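Local coordinates for protein phytochromobilin synthase (Solanum lycopersicum, PDB 6KME) that probably catalyses the ferredoxin-dependent reduction of biliverdin IX alpha to phytochromobilin, the chromophore of plant phytochromes, and binds biliverdin, at residues Pro111-Asn116 with Ile126-Asn131; Asp149-Gly154 with Ser176-Trp181; Ser51-Gln56 with Met73-Ala78. The protein carries 1 engineered substitution. All blocks are in the same frame, centred on the assembly; numbering follows the deposited sequence. Where two conformers were deposited one is given.

In the fold
All three contacts reach one antiparallel sheet, but at different depths. Contact 1 lies about 4 Å from the centre of the chain and is wholly buried: six backbone bonds join two inner strands, and one face meets biliverdin through amide, thiol and valine. Contact 2, its centre about 11 Å away, is partly buried and purely apolar across its segments; it shares the sheet with contact 1, since Leu128 O and Ile180 N are 2.8 Å apart, a probable hydrogen bond. Contact 3 lies across the chain's centre from contact 2, about 28 Å between their centres. There an outer strand is frayed, and side-chain amide and water-mediated bonds supplement the backbone pairing.

Contact 1 of 3, residues Pro111-Asn116 with Ile126-Asn131; sequences PIFCAN and IVLDLN. With BLA (biliverdine IX alpha), chain B.
Asn131 and Cys114, which with Val127 are the three residues with the most surface buried by this contact, meet on the biliverdin-facing side of an antiparallel hairpin. The short strand axes run at 164° with a closest approach of 4.6 Å. Six backbone bonds hold the pairs Ile112-Asn131, Cys114-Asp129 and Asn116-Val127; the straightest, Val127 N to Asn116 O, has 174° at the hydrogen.

The amide of Asn131 lies alongside Cys114, its OD1 3.3 Å from Cys114 CB. This oxygen accepts from Tyr231 OH, while ND2 donates at 2.8 Å to OD2 of Asp129, whose OD1 is bonded to Ser176 OG; the donor comes on the anti side, tilted out of the carboxylate plane. The two bonds fix the rotation of the amide. Cys114 SG stands anti to the backbone N (chi1 171°), a torsion that carries the sulfur to 3.6 Å from CMB of biliverdin.

Val127 sends its two branches to two neighbouring points of the pigment: CG2 reaches the methine CHB at 3.5 Å, and CG1 lies near CMB. Beside it, Asn116 ND2 donates to the lactam oxygen OC at 2.7 Å, and its OD1 is taken by Arg235. The hairpin thus forms part of the wall of the bilin pocket, giving apolar packing and one direct bond.

On the opposite face Phe113 meets Leu128 CD1 through CZ, 3.8 Å apart, and Leu130 CD1 through CD1. Helix 188-211 packs over this face, where Tyr202 sets its ring edge-to-face with Phe113. Strands 96-104 and 180-185 flank the hairpin and continue its backbone bonding.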
# COMPACT_ATOMS: atom_id res chain seq x y z
N PRO A 111 1.47 9.55 -6.42
CA PRO A 111 1.75 8.23 -5.88
C PRO A 111 0.64 7.78 -4.93
O PRO A 111 -0.09 8.59 -4.35
CB PRO A 111 3.08 8.41 -5.13
CG PRO A 111 3.73 9.59 -5.79
CD PRO A 111 2.58 10.50 -6.19
N ILE A 112 0.51 6.47 -4.80
CA ILE A 112 -0.40 5.86 -3.84
C ILE A 112 0.32 5.72 -2.50
O ILE A 112 1.37 5.08 -2.42
CB ILE A 112 -0.90 4.50 -4.35
CG1 ILE A 112 -1.84 4.72 -5.53
CG2 ILE A 112 -1.54 3.72 -3.22
CD1 ILE A 112 -2.13 3.47 -6.36
N PHE A 113 -0.23 6.34 -1.45
CA PHE A 113 0.35 6.18 -0.13
C PHE A 113 -0.02 4.80 0.39
O PHE A 113 -1.17 4.38 0.30
CB PHE A 113 -0.13 7.26 0.85
CG PHE A 113 0.55 7.16 2.20
CD1 PHE A 113 1.80 7.76 2.41
CD2 PHE A 113 -0.02 6.43 3.24
CE1 PHE A 113 2.46 7.63 3.65
CE2 PHE A 113 0.63 6.29 4.47
CZ PHE A 113 1.87 6.91 4.68
N CYS A 114 0.97 4.10 0.96
CA CYS A 114 0.83 2.69 1.31
C CYS A 114 1.53 2.42 2.64
O CYS A 114 2.74 2.63 2.76
CB CYS A 114 1.42 1.83 0.19
SG CYS A 114 1.57 0.06 0.55
N ALA A 115 0.77 1.97 3.64
CA ALA A 115 1.33 1.54 4.92
C ALA A 115 0.70 0.20 5.29
O ALA A 115 -0.51 0.13 5.52
CB ALA A 115 1.10 2.57 6.03
N ASN A 116 1.52 -0.85 5.32
CA ASN A 116 1.07 -2.21 5.62
C ASN A 116 1.96 -2.77 6.72
O ASN A 116 3.10 -3.20 6.47
CB ASN A 116 1.11 -3.09 4.37
CG ASN A 116 -0.07 -2.84 3.46
OD1 ASN A 116 -0.07 -1.89 2.68
ND2 ASN A 116 -1.08 -3.69 3.55
N ILE A 126 6.95 -5.07 7.61
CA ILE A 126 6.55 -3.68 7.39
C ILE A 126 6.81 -3.29 5.94
O ILE A 126 7.93 -3.46 5.43
CB ILE A 126 7.33 -2.72 8.32
CG1 ILE A 126 7.21 -3.14 9.79
CG2 ILE A 126 6.91 -1.27 8.09
CD1 ILE A 126 5.81 -2.97 10.37
N VAL A 127 5.80 -2.73 5.28
CA VAL A 127 5.99 -1.98 4.04
C VAL A 127 5.38 -0.59 4.22
O VAL A 127 4.21 -0.45 4.59
CB VAL A 127 5.38 -2.70 2.81
CG1 VAL A 127 5.46 -1.80 1.57
CG2 VAL A 127 6.09 -4.02 2.54
N LEU A 128 6.20 0.44 3.97
CA LEU A 128 5.77 1.84 4.02
C LEU A 128 6.32 2.53 2.78
O LEU A 128 7.54 2.53 2.57
CB LEU A 128 6.29 2.51 5.30
CG LEU A 128 6.06 4.03 5.45
CD1 LEU A 128 4.55 4.34 5.48
CD2 LEU A 128 6.74 4.53 6.71
N ASP A 129 5.44 3.13 1.97
CA ASP A 129 5.93 3.67 0.70
C ASP A 129 4.95 4.68 0.11
O ASP A 129 3.77 4.73 0.47
CB ASP A 129 6.16 2.55 -0.32
CG ASP A 129 7.00 2.99 -1.51
OD1 ASP A 129 7.79 3.96 -1.40
OD2 ASP A 129 6.87 2.34 -2.58
N LEU A 130 5.49 5.49 -0.79
CA LEU A 130 4.70 6.27 -1.75
C LEU A 130 4.80 5.50 -3.07
O LEU A 130 5.72 5.73 -3.86
CB LEU A 130 5.22 7.70 -1.84
CG LEU A 130 4.79 8.70 -0.75
CD1 LEU A 130 5.14 8.24 0.68
CD2 LEU A 130 5.35 10.14 -1.00
N ASN A 131 3.89 4.53 -3.29
CA ASN A 131 4.00 3.64 -4.46
C ASN A 131 3.82 4.46 -5.74
O ASN A 131 2.82 5.18 -5.88
CB ASN A 131 2.95 2.51 -4.45
CG ASN A 131 3.07 1.50 -3.26
OD1 ASN A 131 2.05 0.92 -2.87
ND2 ASN A 131 4.27 1.26 -2.74
CHA BLA B . 4.66 -10.45 4.45
NA BLA B . 3.97 -8.34 3.12
C1A BLA B . 4.85 -9.40 3.36
C2A BLA B . 5.93 -9.32 2.37
C3A BLA B . 5.64 -8.15 1.53
C4A BLA B . 4.43 -7.57 2.01
CMA BLA B . 6.45 -7.59 0.36
CAA BLA B . 7.08 -10.35 2.31
CBA BLA B . 6.61 -11.58 1.58
CGA BLA B . 6.86 -11.45 0.04
O1A BLA B . 8.00 -11.17 -0.19
O2A BLA B . 5.88 -11.65 -0.62
CHB BLA B . 3.70 -6.31 1.50
NB BLA B . 3.85 -6.47 -0.92
C1B BLA B . 3.30 -5.87 0.24
C2B BLA B . 2.71 -4.52 -0.33
C3B BLA B . 2.70 -4.55 -1.72
C4B BLA B . 3.40 -5.85 -2.13
CMB BLA B . 2.02 -3.54 0.61
OB BLA B . 3.57 -6.37 -3.21
CAB BLA B . 2.29 -3.69 -2.89
CBB BLA B . 2.25 -3.80 -4.24
NC BLA B . 0.16 -7.98 5.75
C1C BLA B . -0.66 -6.86 5.51
C2C BLA B . -1.98 -7.14 6.25
C3C BLA B . -1.84 -8.38 6.87
C4C BLA B . -0.44 -8.96 6.56
CMC BLA B . -3.10 -6.10 6.17
OC BLA B . -0.21 -5.96 4.81
CAC BLA B . -2.88 -9.05 7.70
CBC BLA B . -4.23 -9.08 7.66
CHD BLA B . 0.25 -10.10 6.86
ND BLA B . 2.41 -9.92 5.44
C1D BLA B . 1.60 -10.52 6.31
C2D BLA B . 2.17 -11.84 6.82
C3D BLA B . 3.40 -12.00 6.20
C4D BLA B . 3.61 -10.77 5.28
CMD BLA B . 1.39 -12.68 7.81
CAD BLA B . 4.46 -13.11 6.28
CBD BLA B . 4.04 -14.40 5.62
CGD BLA B . 3.96 -14.34 4.03
O1D BLA B . 2.90 -14.79 3.62
O2D BLA B . 4.95 -13.87 3.49

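Contact 2 of 3, residues Asp149-Gly154 with Ser176-Trp181; sequences DLITLG and SPIVIW. With BLA (biliverdine IX alpha), chain B.
Ile178 packs against Leu150 and Gly154 where a type I beta turn, Ser176 to Val179, meets the start of helix 151-160. No hydrogen bond crosses between the segments; the evidence for the contact is apolar, and Ile178 supplies nearly half of the 214 Å² buried.

Its two branches diverge. CG2 sits 3.3 Å from Leu150 O, and that oxygen also accepts from Gly154 N. CD1 reaches the Leu150 side chain, 4.1 Å from its CD1, the two chains meeting obliquely. CG1 lies between the backbone N and the carbonyl carbon (chi1 66°), and the extended chain beyond it carries CD1 toward Leu150. Gly154 CA comes to 3.8 Å from Ile178 CB, a close approach open to a residue without a side chain: a CB built on Gly154 would run into Ile178 CG2. Ile151 CD1 closes more loosely on Pro177 CB and Ile178 CG2.

The next shell fixes the turn. Ser176 OG accepts from Ile178 N, forming an ST turn, and is also bonded to Asp129 of strand 123-131. Arg302 donates to the carbonyls of Pro177 and Val179, and Tyr201 bonds Ile178 O, so polar partners from elsewhere in the chain hold the backbone behind the apolar contact.

Beyond the turn the chain enters strand 180-185. Trp181 belongs to the biliverdin pocket: its ring presents one face to the pigment methyl CMA, and CH2 stands 3.4 Å from the propionate carbon CAA.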
# COMPACT_ATOMS: atom_id res chain seq x y z
N ASP A 149 13.18 15.05 -4.74
CA ASP A 149 13.33 15.80 -3.50
C ASP A 149 13.06 14.96 -2.25
O ASP A 149 13.13 15.50 -1.14
CB ASP A 149 12.41 17.02 -3.53
CG ASP A 149 12.85 18.06 -4.56
OD1 ASP A 149 14.07 18.16 -4.82
OD2 ASP A 149 11.98 18.76 -5.12
N LEU A 150 12.76 13.67 -2.41
CA LEU A 150 12.49 12.77 -1.30
C LEU A 150 13.60 11.74 -1.06
O LEU A 150 13.46 10.92 -0.14
CB LEU A 150 11.17 12.04 -1.53
CG LEU A 150 9.94 12.93 -1.61
CD1 LEU A 150 8.70 12.05 -1.78
CD2 LEU A 150 9.84 13.80 -0.38
N ILE A 151 14.67 11.76 -1.85
CA ILE A 151 15.75 10.79 -1.66
C ILE A 151 16.35 10.91 -0.26
O ILE A 151 16.65 9.90 0.39
CB ILE A 151 16.82 10.95 -2.76
CG1 ILE A 151 16.23 10.67 -4.15
CG2 ILE A 151 18.05 10.04 -2.50
CD1 ILE A 151 15.27 9.50 -4.20
N THR A 152 16.52 12.14 0.25
CA THR A 152 17.08 12.29 1.59
C THR A 152 16.16 11.72 2.66
O THR A 152 16.62 11.17 3.66
CB THR A 152 17.38 13.77 1.88
OG1 THR A 152 16.18 14.53 1.79
CG2 THR A 152 18.39 14.32 0.89
N LEU A 153 14.84 11.82 2.45
CA LEU A 153 13.90 11.20 3.39
C LEU A 153 14.08 9.68 3.40
O LEU A 153 14.16 9.06 4.46
CB LEU A 153 12.46 11.57 3.04
CG LEU A 153 11.34 10.80 3.74
CD1 LEU A 153 11.32 11.03 5.25
CD2 LEU A 153 9.98 11.14 3.13
N GLY A 154 14.13 9.06 2.22
CA GLY A 154 14.35 7.62 2.16
C GLY A 154 15.67 7.21 2.78
O GLY A 154 15.76 6.14 3.40
N SER A 176 8.69 2.39 -4.76
CA SER A 176 9.45 3.59 -5.09
C SER A 176 10.87 3.46 -4.56
O SER A 176 11.17 2.56 -3.79
CB SER A 176 8.75 4.81 -4.49
OG SER A 176 9.29 5.10 -3.21
N PRO A 177 11.78 4.37 -4.96
CA PRO A 177 13.15 4.32 -4.41
C PRO A 177 13.24 4.68 -2.94
O PRO A 177 14.32 4.50 -2.36
CB PRO A 177 13.91 5.36 -5.26
CG PRO A 177 13.03 5.64 -6.45
CD PRO A 177 11.63 5.43 -5.97
N ILE A 178 12.18 5.17 -2.30
CA ILE A 178 12.23 5.46 -0.87
C ILE A 178 11.47 4.43 -0.06
O ILE A 178 11.20 4.66 1.13
CB ILE A 178 11.74 6.88 -0.56
CG1 ILE A 178 10.24 7.04 -0.88
CG2 ILE A 178 12.60 7.91 -1.29
CD1 ILE A 178 9.63 8.35 -0.34
N VAL A 179 11.11 3.28 -0.65
CA VAL A 179 10.31 2.29 0.06
C VAL A 179 11.03 1.85 1.33
O VAL A 179 12.26 1.69 1.37
CB VAL A 179 10.01 1.07 -0.83
CG1 VAL A 179 11.31 0.34 -1.26
CG2 VAL A 179 9.08 0.11 -0.10
N ILE A 180 10.26 1.72 2.40
CA ILE A 180 10.72 1.07 3.62
C ILE A 180 10.12 -0.33 3.61
O ILE A 180 8.91 -0.50 3.81
CB ILE A 180 10.31 1.85 4.87
CG1 ILE A 180 11.02 3.20 4.90
CG2 ILE A 180 10.63 1.02 6.14
CD1 ILE A 180 10.47 4.14 5.96
N TRP A 181 10.96 -1.33 3.34
CA TRP A 181 10.60 -2.74 3.43
C TRP A 181 11.52 -3.30 4.50
O TRP A 181 12.75 -3.25 4.34
CB TRP A 181 10.75 -3.45 2.08
CG TRP A 181 11.11 -4.92 2.17
CD1 TRP A 181 12.22 -5.54 1.64
CD2 TRP A 181 10.36 -5.95 2.83
NE1 TRP A 181 12.20 -6.89 1.93
CE2 TRP A 181 11.06 -7.17 2.65
CE3 TRP A 181 9.14 -5.97 3.53
CZ2 TRP A 181 10.60 -8.38 3.18
CZ3 TRP A 181 8.69 -7.17 4.05
CH2 TRP A 181 9.42 -8.36 3.87
CHA BLA B . 4.66 -10.45 4.45
NA BLA B . 3.97 -8.34 3.12
C1A BLA B . 4.85 -9.40 3.36
C2A BLA B . 5.93 -9.32 2.37
C3A BLA B . 5.64 -8.15 1.53
C4A BLA B . 4.43 -7.57 2.01
CMA BLA B . 6.45 -7.59 0.36
CAA BLA B . 7.08 -10.35 2.31
CBA BLA B . 6.61 -11.58 1.58
CGA BLA B . 6.86 -11.45 0.04
O1A BLA B . 8.00 -11.17 -0.19
O2A BLA B . 5.88 -11.65 -0.62
CHB BLA B . 3.70 -6.31 1.50
NB BLA B . 3.85 -6.47 -0.92
C1B BLA B . 3.30 -5.87 0.24
C2B BLA B . 2.71 -4.52 -0.33
C3B BLA B . 2.70 -4.55 -1.72
C4B BLA B . 3.40 -5.85 -2.13
CMB BLA B . 2.02 -3.54 0.61
OB BLA B . 3.57 -6.37 -3.21
CAB BLA B . 2.29 -3.69 -2.89
CBB BLA B . 2.25 -3.80 -4.24
NC BLA B . 0.16 -7.98 5.75
C1C BLA B . -0.66 -6.86 5.51
C2C BLA B . -1.98 -7.14 6.25
C3C BLA B . -1.84 -8.38 6.87
C4C BLA B . -0.44 -8.96 6.56
CMC BLA B . -3.10 -6.10 6.17
OC BLA B . -0.21 -5.96 4.81
CAC BLA B . -2.88 -9.05 7.70
CBC BLA B . -4.23 -9.08 7.66
CHD BLA B . 0.25 -10.10 6.86
ND BLA B . 2.41 -9.92 5.44
C1D BLA B . 1.60 -10.52 6.31
C2D BLA B . 2.17 -11.84 6.82
C3D BLA B . 3.40 -12.00 6.20
C4D BLA B . 3.61 -10.77 5.28
CMD BLA B . 1.39 -12.68 7.81
CAD BLA B . 4.46 -13.11 6.28
CBD BLA B . 4.04 -14.40 5.62
CGD BLA B . 3.96 -14.34 4.03
O1D BLA B . 2.90 -14.79 3.62
O2D BLA B . 4.95 -13.87 3.49

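Contact 3 of 3, residues Ser51-Gln56 with Met73-Ala78; sequences SPSPLQ and MLSFEA
A chi1 of -159° sets Gln56 CG opposite the backbone N, and a bend at chi2 then turns the terminal amide onto the backbone of Met73-Ser75. In this conformer, one of two deposited, OE1 accepts from Ser75 N and NE2 donates to Met73 O, each at 2.9 Å. Met73 O lies in the amide plane, whereas Ser75 N meets OE1 tilted from it; together the bonds limit rotation of the amide and would, in this conformer, let it stand in for a neighbouring strand where the 3-10 segment 54-56 interrupts regular pairing.

Ser53 is likewise set by its torsion: with chi1 at 164° OG swings beside its own carbonyl carbon, accepts from Leu55 N in an ST turn, and bonds a water at 2.8 Å. That water donates to Glu77 OE1, bridging the segments. Ser53 CB meanwhile touches Ser75 OG at 3.4 Å. Replacing Ser53 with an alanine would probably leave Leu55 N without its side-chain acceptor and the water with Glu77 but not its serine partner, so that the turn would be less firmly held.

Regular pairing survives at the other end. Ser51 and Glu77 form an antiparallel hydrogen-bonded pair, with Ser51 N to Glu77 O at 2.7 Å and nearly straight. Ser51 O also comes to the edge of the Phe76 ring, near its plane. The Ser53 N to Ser75 O bond is longer, 3.3 Å, with the donor 51° out of the carbonyl plane, a sign that the strand is leaving its partner.

The hairpin of strands 51-63 and 69-77 forms one border of the sheet within this chain, strand 81-91 continuing it beyond 69-77. Phe261 of helix 251-262 packs on Leu55, Met73 and Ser75, whereas helix 34-47 meets Leu74 and Phe76 through Ile37 and Leu41.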
# COMPACT_ATOMS: atom_id res chain seq x y z
N SER A 51 -14.38 13.88 3.35
CA SER A 51 -15.79 13.58 3.46
C SER A 51 -15.96 12.07 3.61
O SER A 51 -15.08 11.30 3.22
CB SER A 51 -16.57 14.09 2.23
OG SER A 51 -16.07 13.56 1.03
N PRO A 52 -17.06 11.62 4.22
CA PRO A 52 -17.23 10.17 4.42
C PRO A 52 -17.37 9.45 3.09
O PRO A 52 -18.04 9.92 2.17
CB PRO A 52 -18.52 10.09 5.24
CG PRO A 52 -19.27 11.33 4.91
CD PRO A 52 -18.23 12.39 4.69
N SER A 53 -16.70 8.29 2.98
CA SER A 53 -16.96 7.43 1.84
C SER A 53 -18.28 6.69 2.02
O SER A 53 -18.64 6.33 3.15
CB SER A 53 -15.83 6.40 1.66
OG SER A 53 -16.22 5.33 0.81
N PRO A 54 -19.01 6.42 0.93
CA PRO A 54 -20.17 5.53 1.02
C PRO A 54 -19.83 4.15 1.56
O PRO A 54 -20.72 3.44 2.03
CB PRO A 54 -20.68 5.44 -0.43
CG PRO A 54 -20.01 6.57 -1.15
CD PRO A 54 -18.72 6.82 -0.46
N LEU A 55 -18.56 3.74 1.49
CA LEU A 55 -18.18 2.43 2.02
C LEU A 55 -18.40 2.34 3.53
O LEU A 55 -18.53 1.23 4.05
CB LEU A 55 -16.72 2.13 1.68
CG LEU A 55 -16.43 1.85 0.20
CD1 LEU A 55 -14.91 1.81 -0.07
CD2 LEU A 55 -17.10 0.56 -0.23
N GLN A 56 -18.46 3.48 4.24
CA GLN A 56 -18.60 3.41 5.69
C GLN A 56 -19.91 2.74 6.11
O GLN A 56 -19.98 2.22 7.23
CB GLN A 56 -18.49 4.81 6.30
CG GLN A 56 -18.12 4.82 7.80
CD GLN A 56 -16.67 4.39 8.08
OE1 GLN A 56 -15.73 5.10 7.75
NE2 GLN A 56 -16.51 3.23 8.71
N MET A 73 -12.73 -0.69 10.33
CA MET A 73 -12.54 -0.12 9.00
C MET A 73 -13.09 1.30 8.93
O MET A 73 -14.18 1.59 9.44
CB MET A 73 -13.20 -0.99 7.93
CG MET A 73 -12.50 -2.33 7.80
SD MET A 73 -13.46 -3.57 6.92
CE MET A 73 -14.67 -4.04 8.17
N LEU A 74 -12.33 2.18 8.29
CA LEU A 74 -12.72 3.58 8.10
C LEU A 74 -12.49 3.95 6.64
O LEU A 74 -11.58 3.42 6.00
CB LEU A 74 -11.91 4.50 9.00
CG LEU A 74 -12.00 4.33 10.51
CD1 LEU A 74 -10.86 5.09 11.14
CD2 LEU A 74 -13.35 4.85 11.01
N SER A 75 -13.30 4.86 6.11
CA SER A 75 -13.08 5.26 4.73
C SER A 75 -13.55 6.70 4.51
O SER A 75 -14.52 7.16 5.11
CB SER A 75 -13.77 4.29 3.74
OG SER A 75 -15.14 4.10 4.04
N PHE A 76 -12.82 7.39 3.63
CA PHE A 76 -13.06 8.81 3.37
C PHE A 76 -12.71 9.09 1.92
O PHE A 76 -12.07 8.28 1.24
CB PHE A 76 -12.23 9.70 4.30
CG PHE A 76 -12.48 9.44 5.76
CD1 PHE A 76 -13.52 10.07 6.42
CD2 PHE A 76 -11.67 8.56 6.46
CE1 PHE A 76 -13.74 9.83 7.76
CE2 PHE A 76 -11.90 8.32 7.80
CZ PHE A 76 -12.93 8.94 8.45
N GLU A 77 -13.14 10.26 1.45
CA GLU A 77 -12.66 10.79 0.19
C GLU A 77 -12.42 12.28 0.35
O GLU A 77 -12.74 12.87 1.39
CB GLU A 77 -13.62 10.49 -0.97
CG GLU A 77 -15.08 10.80 -0.73
CD GLU A 77 -15.97 10.23 -1.83
OE1 GLU A 77 -16.25 9.01 -1.81
OE2 GLU A 77 -16.35 11.00 -2.73
N ALA A 78 -11.83 12.88 -0.68
CA ALA A 78 -11.53 14.31 -0.71
C ALA A 78 -11.47 14.73 -2.17
O ALA A 78 -11.61 13.90 -3.08
CB ALA A 78 -10.22 14.63 0.04
O HOH W 1 -15.29 6.23 -1.67